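Local coordinates for protein potential RNA-dependent RNA polymerase (Human picobirnavirus, PDB 5I62) that catalyses RNA-directed RNA synthesis and probably serves both transcription and genome replication of a small double-stranded RNA virus, at residues S94-F106 against K264-V276. Numbering follows the deposited sequence.
Sequences SYYDSISKDQVPF and KFDQHFNPTCQSV
The end of polymerase motif A and the helix N-cap that follows it meet the chain leaving helix 89-97, with Gln103 lying against Asn270 and Thr272. Asp266 fits the second aspartate of motif A. It shares Ser322 as a hydrogen-bond partner with Tyr95. Gln267 CG sits over the centre of the Tyr95 ring, 3.5 Å from the centroid. Ser98 CB covers one face of the His268 imidazole. The extended Lys101 chain brings NZ to His268 NE2 (2.8 Å), in the ring plane. At the other ring nitrogen, His268 ND1 donates to Lys264 O (2.7 Å), and the two in-plane bonds fix the ring's rotation. Gln103 CG lies between its backbone N and carbonyl carbon (chi1 49°), and the amide stacks on that of Asn270, planes 30° apart. Gln103 NE2 donates to Ile99 O (2.8 Å) and Lys101 O (2.9 Å). Gln103 OE1 accepts from Thr272 OG1 (2.7 Å). Asn270 OD1 caps helix 271-284 through Cys273 N (3.0 Å), while Asn270 ND2 donates to the backbone O of His380. Farther along, Val276 CG2 packs over the Phe106 ring, 3.5 Å from CD1. His268 thus accepts at one nitrogen and donates at the other, which would favour a neutral imidazole protonated at ND1.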
loop_
_atom_site.group_PDB
_atom_site.type_symbol
_atom_site.label_atom_id
_atom_site.label_comp_id
_atom_site.label_asym_id
_atom_site.label_seq_id
_atom_site.Cartn_x
_atom_site.Cartn_y
_atom_site.Cartn_z
ATOM N N SER A 94 16.074 3.425 9.745
ATOM C CA SER A 94 15.021 2.599 10.339
ATOM C C SER A 94 14.931 1.221 9.689
ATOM O O SER A 94 14.737 0.211 10.372
ATOM C CB SER A 94 13.680 3.325 10.237
ATOM O OG SER A 94 12.661 2.632 10.949
ATOM N N TYR A 95 15.092 1.157 8.363
ATOM C CA TYR A 95 15.015 -0.135 7.686
ATOM C C TYR A 95 16.137 -1.072 8.103
ATOM O O TYR A 95 15.968 -2.299 8.068
ATOM C CB TYR A 95 15.031 0.055 6.170
ATOM C CG TYR A 95 13.709 0.520 5.637
ATOM C CD1 TYR A 95 13.354 1.858 5.676
ATOM C CD2 TYR A 95 12.783 -0.393 5.166
ATOM C CE1 TYR A 95 12.129 2.283 5.213
ATOM C CE2 TYR A 95 11.550 0.016 4.704
ATOM C CZ TYR A 95 11.229 1.353 4.732
ATOM O OH TYR A 95 10.002 1.753 4.269
ATOM N N TYR A 96 17.305 -0.525 8.432
ATOM C CA TYR A 96 18.462 -1.330 8.795
ATOM C C TYR A 96 18.493 -1.630 10.287
ATOM O O TYR A 96 18.922 -2.707 10.694
ATOM C CB TYR A 96 19.752 -0.606 8.387
ATOM C CG TYR A 96 19.943 -0.565 6.888
ATOM C CD1 TYR A 96 19.385 0.449 6.129
ATOM C CD2 TYR A 96 20.660 -1.562 6.235
ATOM C CE1 TYR A 96 19.538 0.482 4.743
ATOM C CE2 TYR A 96 20.827 -1.542 4.854
ATOM C CZ TYR A 96 20.261 -0.522 4.117
ATOM O OH TYR A 96 20.422 -0.508 2.747
ATOM N N ASP A 97 18.045 -0.685 11.100
ATOM C CA ASP A 97 18.175 -0.810 12.544
ATOM C C ASP A 97 16.968 -1.478 13.195
ATOM O O ASP A 97 17.104 -2.065 14.268
ATOM C CB ASP A 97 18.415 0.575 13.145
ATOM C CG ASP A 97 19.741 1.182 12.694
ATOM O OD1 ASP A 97 20.665 0.414 12.330
ATOM O OD2 ASP A 97 19.852 2.426 12.661
ATOM N N SER A 98 15.795 -1.429 12.569
ATOM C CA SER A 98 14.598 -1.934 13.233
ATOM C C SER A 98 14.476 -3.454 13.203
ATOM O O SER A 98 13.580 -3.992 13.850
ATOM C CB SER A 98 13.336 -1.323 12.617
ATOM O OG SER A 98 13.353 0.097 12.709
ATOM N N ILE A 99 15.313 -4.163 12.441
ATOM C CA ILE A 99 15.167 -5.611 12.347
ATOM C C ILE A 99 15.945 -6.357 13.411
ATOM O O ILE A 99 15.944 -7.593 13.408
ATOM C CB ILE A 99 15.586 -6.148 10.970
ATOM C CG1 ILE A 99 17.055 -5.780 10.702
ATOM C CG2 ILE A 99 14.633 -5.613 9.902
ATOM C CD1 ILE A 99 17.631 -6.424 9.495
ATOM N N SER A 100 16.625 -5.657 14.308
ATOM C CA SER A 100 17.428 -6.322 15.325
ATOM C C SER A 100 16.836 -6.186 16.730
ATOM O O SER A 100 17.525 -6.441 17.717
ATOM C CB SER A 100 18.869 -5.815 15.264
ATOM O OG SER A 100 18.941 -4.451 15.609
ATOM N N LYS A 101 15.569 -5.789 16.837
ATOM C CA LYS A 101 14.884 -5.821 18.117
ATOM C C LYS A 101 14.726 -7.270 18.590
ATOM O O LYS A 101 14.809 -8.213 17.798
ATOM C CB LYS A 101 13.527 -5.130 18.007
ATOM C CG LYS A 101 13.682 -3.634 17.756
ATOM C CD LYS A 101 12.365 -2.856 17.685
ATOM C CE LYS A 101 12.689 -1.365 17.431
ATOM N NZ LYS A 101 11.519 -0.440 17.421
ATOM N N ASP A 102 14.538 -7.444 19.904
ATOM C CA ASP A 102 14.290 -8.776 20.454
ATOM C C ASP A 102 13.138 -9.434 19.703
ATOM O O ASP A 102 12.090 -8.818 19.500
ATOM C CB ASP A 102 13.952 -8.689 21.943
ATOM C CG ASP A 102 15.058 -8.040 22.771
ATOM O OD1 ASP A 102 16.247 -8.144 22.388
ATOM O OD2 ASP A 102 14.737 -7.415 23.804
ATOM N N GLN A 103 13.338 -10.679 19.275
ATOM C CA GLN A 103 12.347 -11.345 18.435
ATOM C C GLN A 103 12.322 -12.834 18.748
ATOM O O GLN A 103 13.333 -13.526 18.596
ATOM C CB GLN A 103 12.638 -11.086 16.947
ATOM C CG GLN A 103 14.076 -11.336 16.556
ATOM C CD GLN A 103 14.442 -10.769 15.195
ATOM O OE1 GLN A 103 14.459 -11.496 14.193
ATOM N NE2 GLN A 103 14.772 -9.470 15.160
ATOM N N VAL A 104 11.168 -13.325 19.187
ATOM C CA VAL A 104 11.004 -14.739 19.517
ATOM C C VAL A 104 10.419 -15.498 18.331
ATOM O O VAL A 104 9.753 -14.908 17.473
ATOM C CB VAL A 104 10.138 -14.930 20.776
ATOM C CG1 VAL A 104 10.648 -14.063 21.932
ATOM C CG2 VAL A 104 8.680 -14.629 20.471
ATOM N N PRO A 105 10.650 -16.805 18.244
ATOM C CA PRO A 105 10.106 -17.592 17.126
ATOM C C PRO A 105 8.586 -17.620 17.152
ATOM O O PRO A 105 7.953 -17.394 18.185
ATOM C CB PRO A 105 10.684 -18.998 17.359
ATOM C CG PRO A 105 11.943 -18.766 18.176
ATOM C CD PRO A 105 11.631 -17.562 19.052
ATOM N N PHE A 106 8.006 -17.914 15.991
ATOM C CA PHE A 106 6.560 -18.032 15.854
ATOM C C PHE A 106 6.096 -19.405 16.330
ATOM O O PHE A 106 6.813 -20.397 16.193
ATOM C CB PHE A 106 6.135 -17.847 14.396
ATOM C CG PHE A 106 6.083 -16.412 13.933
ATOM C CD1 PHE A 106 7.234 -15.627 13.880
ATOM C CD2 PHE A 106 4.889 -15.873 13.483
ATOM C CE1 PHE A 106 7.181 -14.308 13.412
ATOM C CE2 PHE A 106 4.824 -14.575 13.012
ATOM C CZ PHE A 106 5.974 -13.785 12.972
ATOM N N LYS A 264 5.750 1.346 11.505
ATOM C CA LYS A 264 6.911 1.012 10.686
ATOM C C LYS A 264 7.018 -0.501 10.467
ATOM O O LYS A 264 8.041 -1.123 10.747
ATOM C CB LYS A 264 8.180 1.573 11.330
ATOM C CG LYS A 264 8.232 3.102 11.332
ATOM C CD LYS A 264 9.500 3.573 12.035
ATOM C CE LYS A 264 9.920 4.956 11.597
ATOM N NZ LYS A 264 8.802 5.920 11.662
ATOM N N PHE A 265 5.916 -1.097 10.009
ATOM C CA PHE A 265 5.850 -2.543 9.846
ATOM C C PHE A 265 6.934 -3.042 8.903
ATOM O O PHE A 265 7.656 -3.988 9.224
ATOM C CB PHE A 265 4.470 -2.941 9.328
ATOM C CG PHE A 265 4.212 -4.426 9.328
ATOM C CD1 PHE A 265 4.523 -5.208 10.424
ATOM C CD2 PHE A 265 3.654 -5.039 8.222
ATOM C CE1 PHE A 265 4.268 -6.582 10.416
ATOM C CE2 PHE A 265 3.390 -6.399 8.217
ATOM C CZ PHE A 265 3.703 -7.172 9.311
ATOM N N ASP A 266 7.043 -2.422 7.719
ATOM C CA ASP A 266 8.055 -2.826 6.747
ATOM C C ASP A 266 9.436 -2.854 7.387
ATOM O O ASP A 266 10.206 -3.808 7.208
ATOM C CB ASP A 266 8.068 -1.860 5.550
ATOM C CG ASP A 266 6.774 -1.885 4.741
ATOM O OD1 ASP A 266 5.857 -2.663 5.062
ATOM O OD2 ASP A 266 6.679 -1.106 3.766
ATOM N N GLN A 267 9.763 -1.790 8.120
ATOM C CA GLN A 267 11.090 -1.641 8.707
ATOM C C GLN A 267 11.383 -2.742 9.721
ATOM O O GLN A 267 12.540 -3.139 9.890
ATOM C CB GLN A 267 11.220 -0.268 9.360
ATOM C CG GLN A 267 11.156 0.953 8.416
ATOM C CD GLN A 267 9.741 1.424 8.107
ATOM O OE1 GLN A 267 8.790 0.640 8.104
ATOM N NE2 GLN A 267 9.598 2.725 7.861
ATOM N N HIS A 268 10.359 -3.234 10.409
ATOM C CA HIS A 268 10.535 -4.239 11.448
ATOM C C HIS A 268 10.374 -5.657 10.928
ATOM O O HIS A 268 10.400 -6.604 11.728
ATOM C CB HIS A 268 9.531 -4.013 12.586
ATOM C CG HIS A 268 9.819 -2.814 13.434
ATOM N ND1 HIS A 268 9.436 -1.542 13.076
ATOM C CD2 HIS A 268 10.428 -2.696 14.639
ATOM C CE1 HIS A 268 9.818 -0.689 14.009
ATOM N NE2 HIS A 268 10.421 -1.363 14.968
ATOM N N PHE A 269 10.172 -5.835 9.621
ATOM C CA PHE A 269 9.907 -7.168 9.071
ATOM C C PHE A 269 11.238 -7.915 9.017
ATOM O O PHE A 269 11.917 -7.987 7.992
ATOM C CB PHE A 269 9.225 -7.063 7.709
ATOM C CG PHE A 269 8.411 -8.267 7.344
ATOM C CD1 PHE A 269 7.132 -8.449 7.865
ATOM C CD2 PHE A 269 8.921 -9.221 6.492
ATOM C CE1 PHE A 269 6.380 -9.568 7.532
ATOM C CE2 PHE A 269 8.179 -10.358 6.162
ATOM C CZ PHE A 269 6.908 -10.523 6.666
ATOM N N ASN A 270 11.586 -8.516 10.153
ATOM C CA ASN A 270 12.935 -8.964 10.480
ATOM C C ASN A 270 13.147 -10.404 9.999
ATOM O O ASN A 270 12.249 -11.027 9.448
ATOM C CB ASN A 270 13.133 -8.799 11.983
ATOM C CG ASN A 270 12.085 -9.572 12.781
ATOM O OD1 ASN A 270 11.785 -10.726 12.481
ATOM N ND2 ASN A 270 11.523 -8.923 13.790
ATOM N N PRO A 271 14.346 -10.971 10.202
ATOM C CA PRO A 271 14.607 -12.324 9.685
ATOM C C PRO A 271 13.720 -13.395 10.292
ATOM O O PRO A 271 13.535 -14.439 9.667
ATOM C CB PRO A 271 16.083 -12.560 10.035
ATOM C CG PRO A 271 16.689 -11.166 10.005
ATOM C CD PRO A 271 15.605 -10.306 10.623
ATOM N N THR A 272 13.170 -13.173 11.486
ATOM C CA THR A 272 12.220 -14.137 12.021
ATOM C C THR A 272 10.937 -14.122 11.202
ATOM O O THR A 272 10.455 -15.175 10.767
ATOM C CB THR A 272 11.955 -13.829 13.499
ATOM O OG1 THR A 272 13.191 -13.897 14.219
ATOM C CG2 THR A 272 10.988 -14.838 14.091
ATOM N N CYS A 273 10.397 -12.926 10.943
ATOM C CA CYS A 273 9.233 -12.798 10.072
ATOM C C CYS A 273 9.519 -13.343 8.678
ATOM O O CYS A 273 8.677 -14.025 8.084
ATOM C CB CYS A 273 8.792 -11.341 9.966
ATOM S SG CYS A 273 8.221 -10.640 11.505
ATOM N N GLN A 274 10.699 -13.029 8.135
ATOM C CA GLN A 274 11.050 -13.480 6.793
ATOM C C GLN A 274 11.035 -15.005 6.704
ATOM O O GLN A 274 10.581 -15.580 5.706
ATOM C CB GLN A 274 12.426 -12.929 6.406
ATOM C CG GLN A 274 12.506 -11.406 6.284
ATOM C CD GLN A 274 13.953 -10.880 6.431
ATOM O OE1 GLN A 274 14.910 -11.552 6.037
ATOM N NE2 GLN A 274 14.103 -9.680 7.016
ATOM N N SER A 275 11.534 -15.686 7.740
ATOM C CA SER A 275 11.590 -17.140 7.650
ATOM C C SER A 275 10.196 -17.748 7.675
ATOM O O SER A 275 9.996 -18.837 7.137
ATOM C CB SER A 275 12.452 -17.723 8.769
ATOM O OG SER A 275 11.831 -17.464 10.009
ATOM N N VAL A 276 9.225 -17.067 8.297
ATOM C CA VAL A 276 7.843 -17.550 8.271
ATOM C C VAL A 276 7.250 -17.384 6.879
ATOM O O VAL A 276 6.587 -18.290 6.358
ATOM C CB VAL A 276 6.978 -16.827 9.320
ATOM C CG1 VAL A 276 5.513 -17.273 9.181
ATOM C CG2 VAL A 276 7.484 -17.093 10.721
HETATM O O HOH W 1 12.630 -6.344 14.662
HETATM O O HOH W 2 13.818 -15.647 16.560
#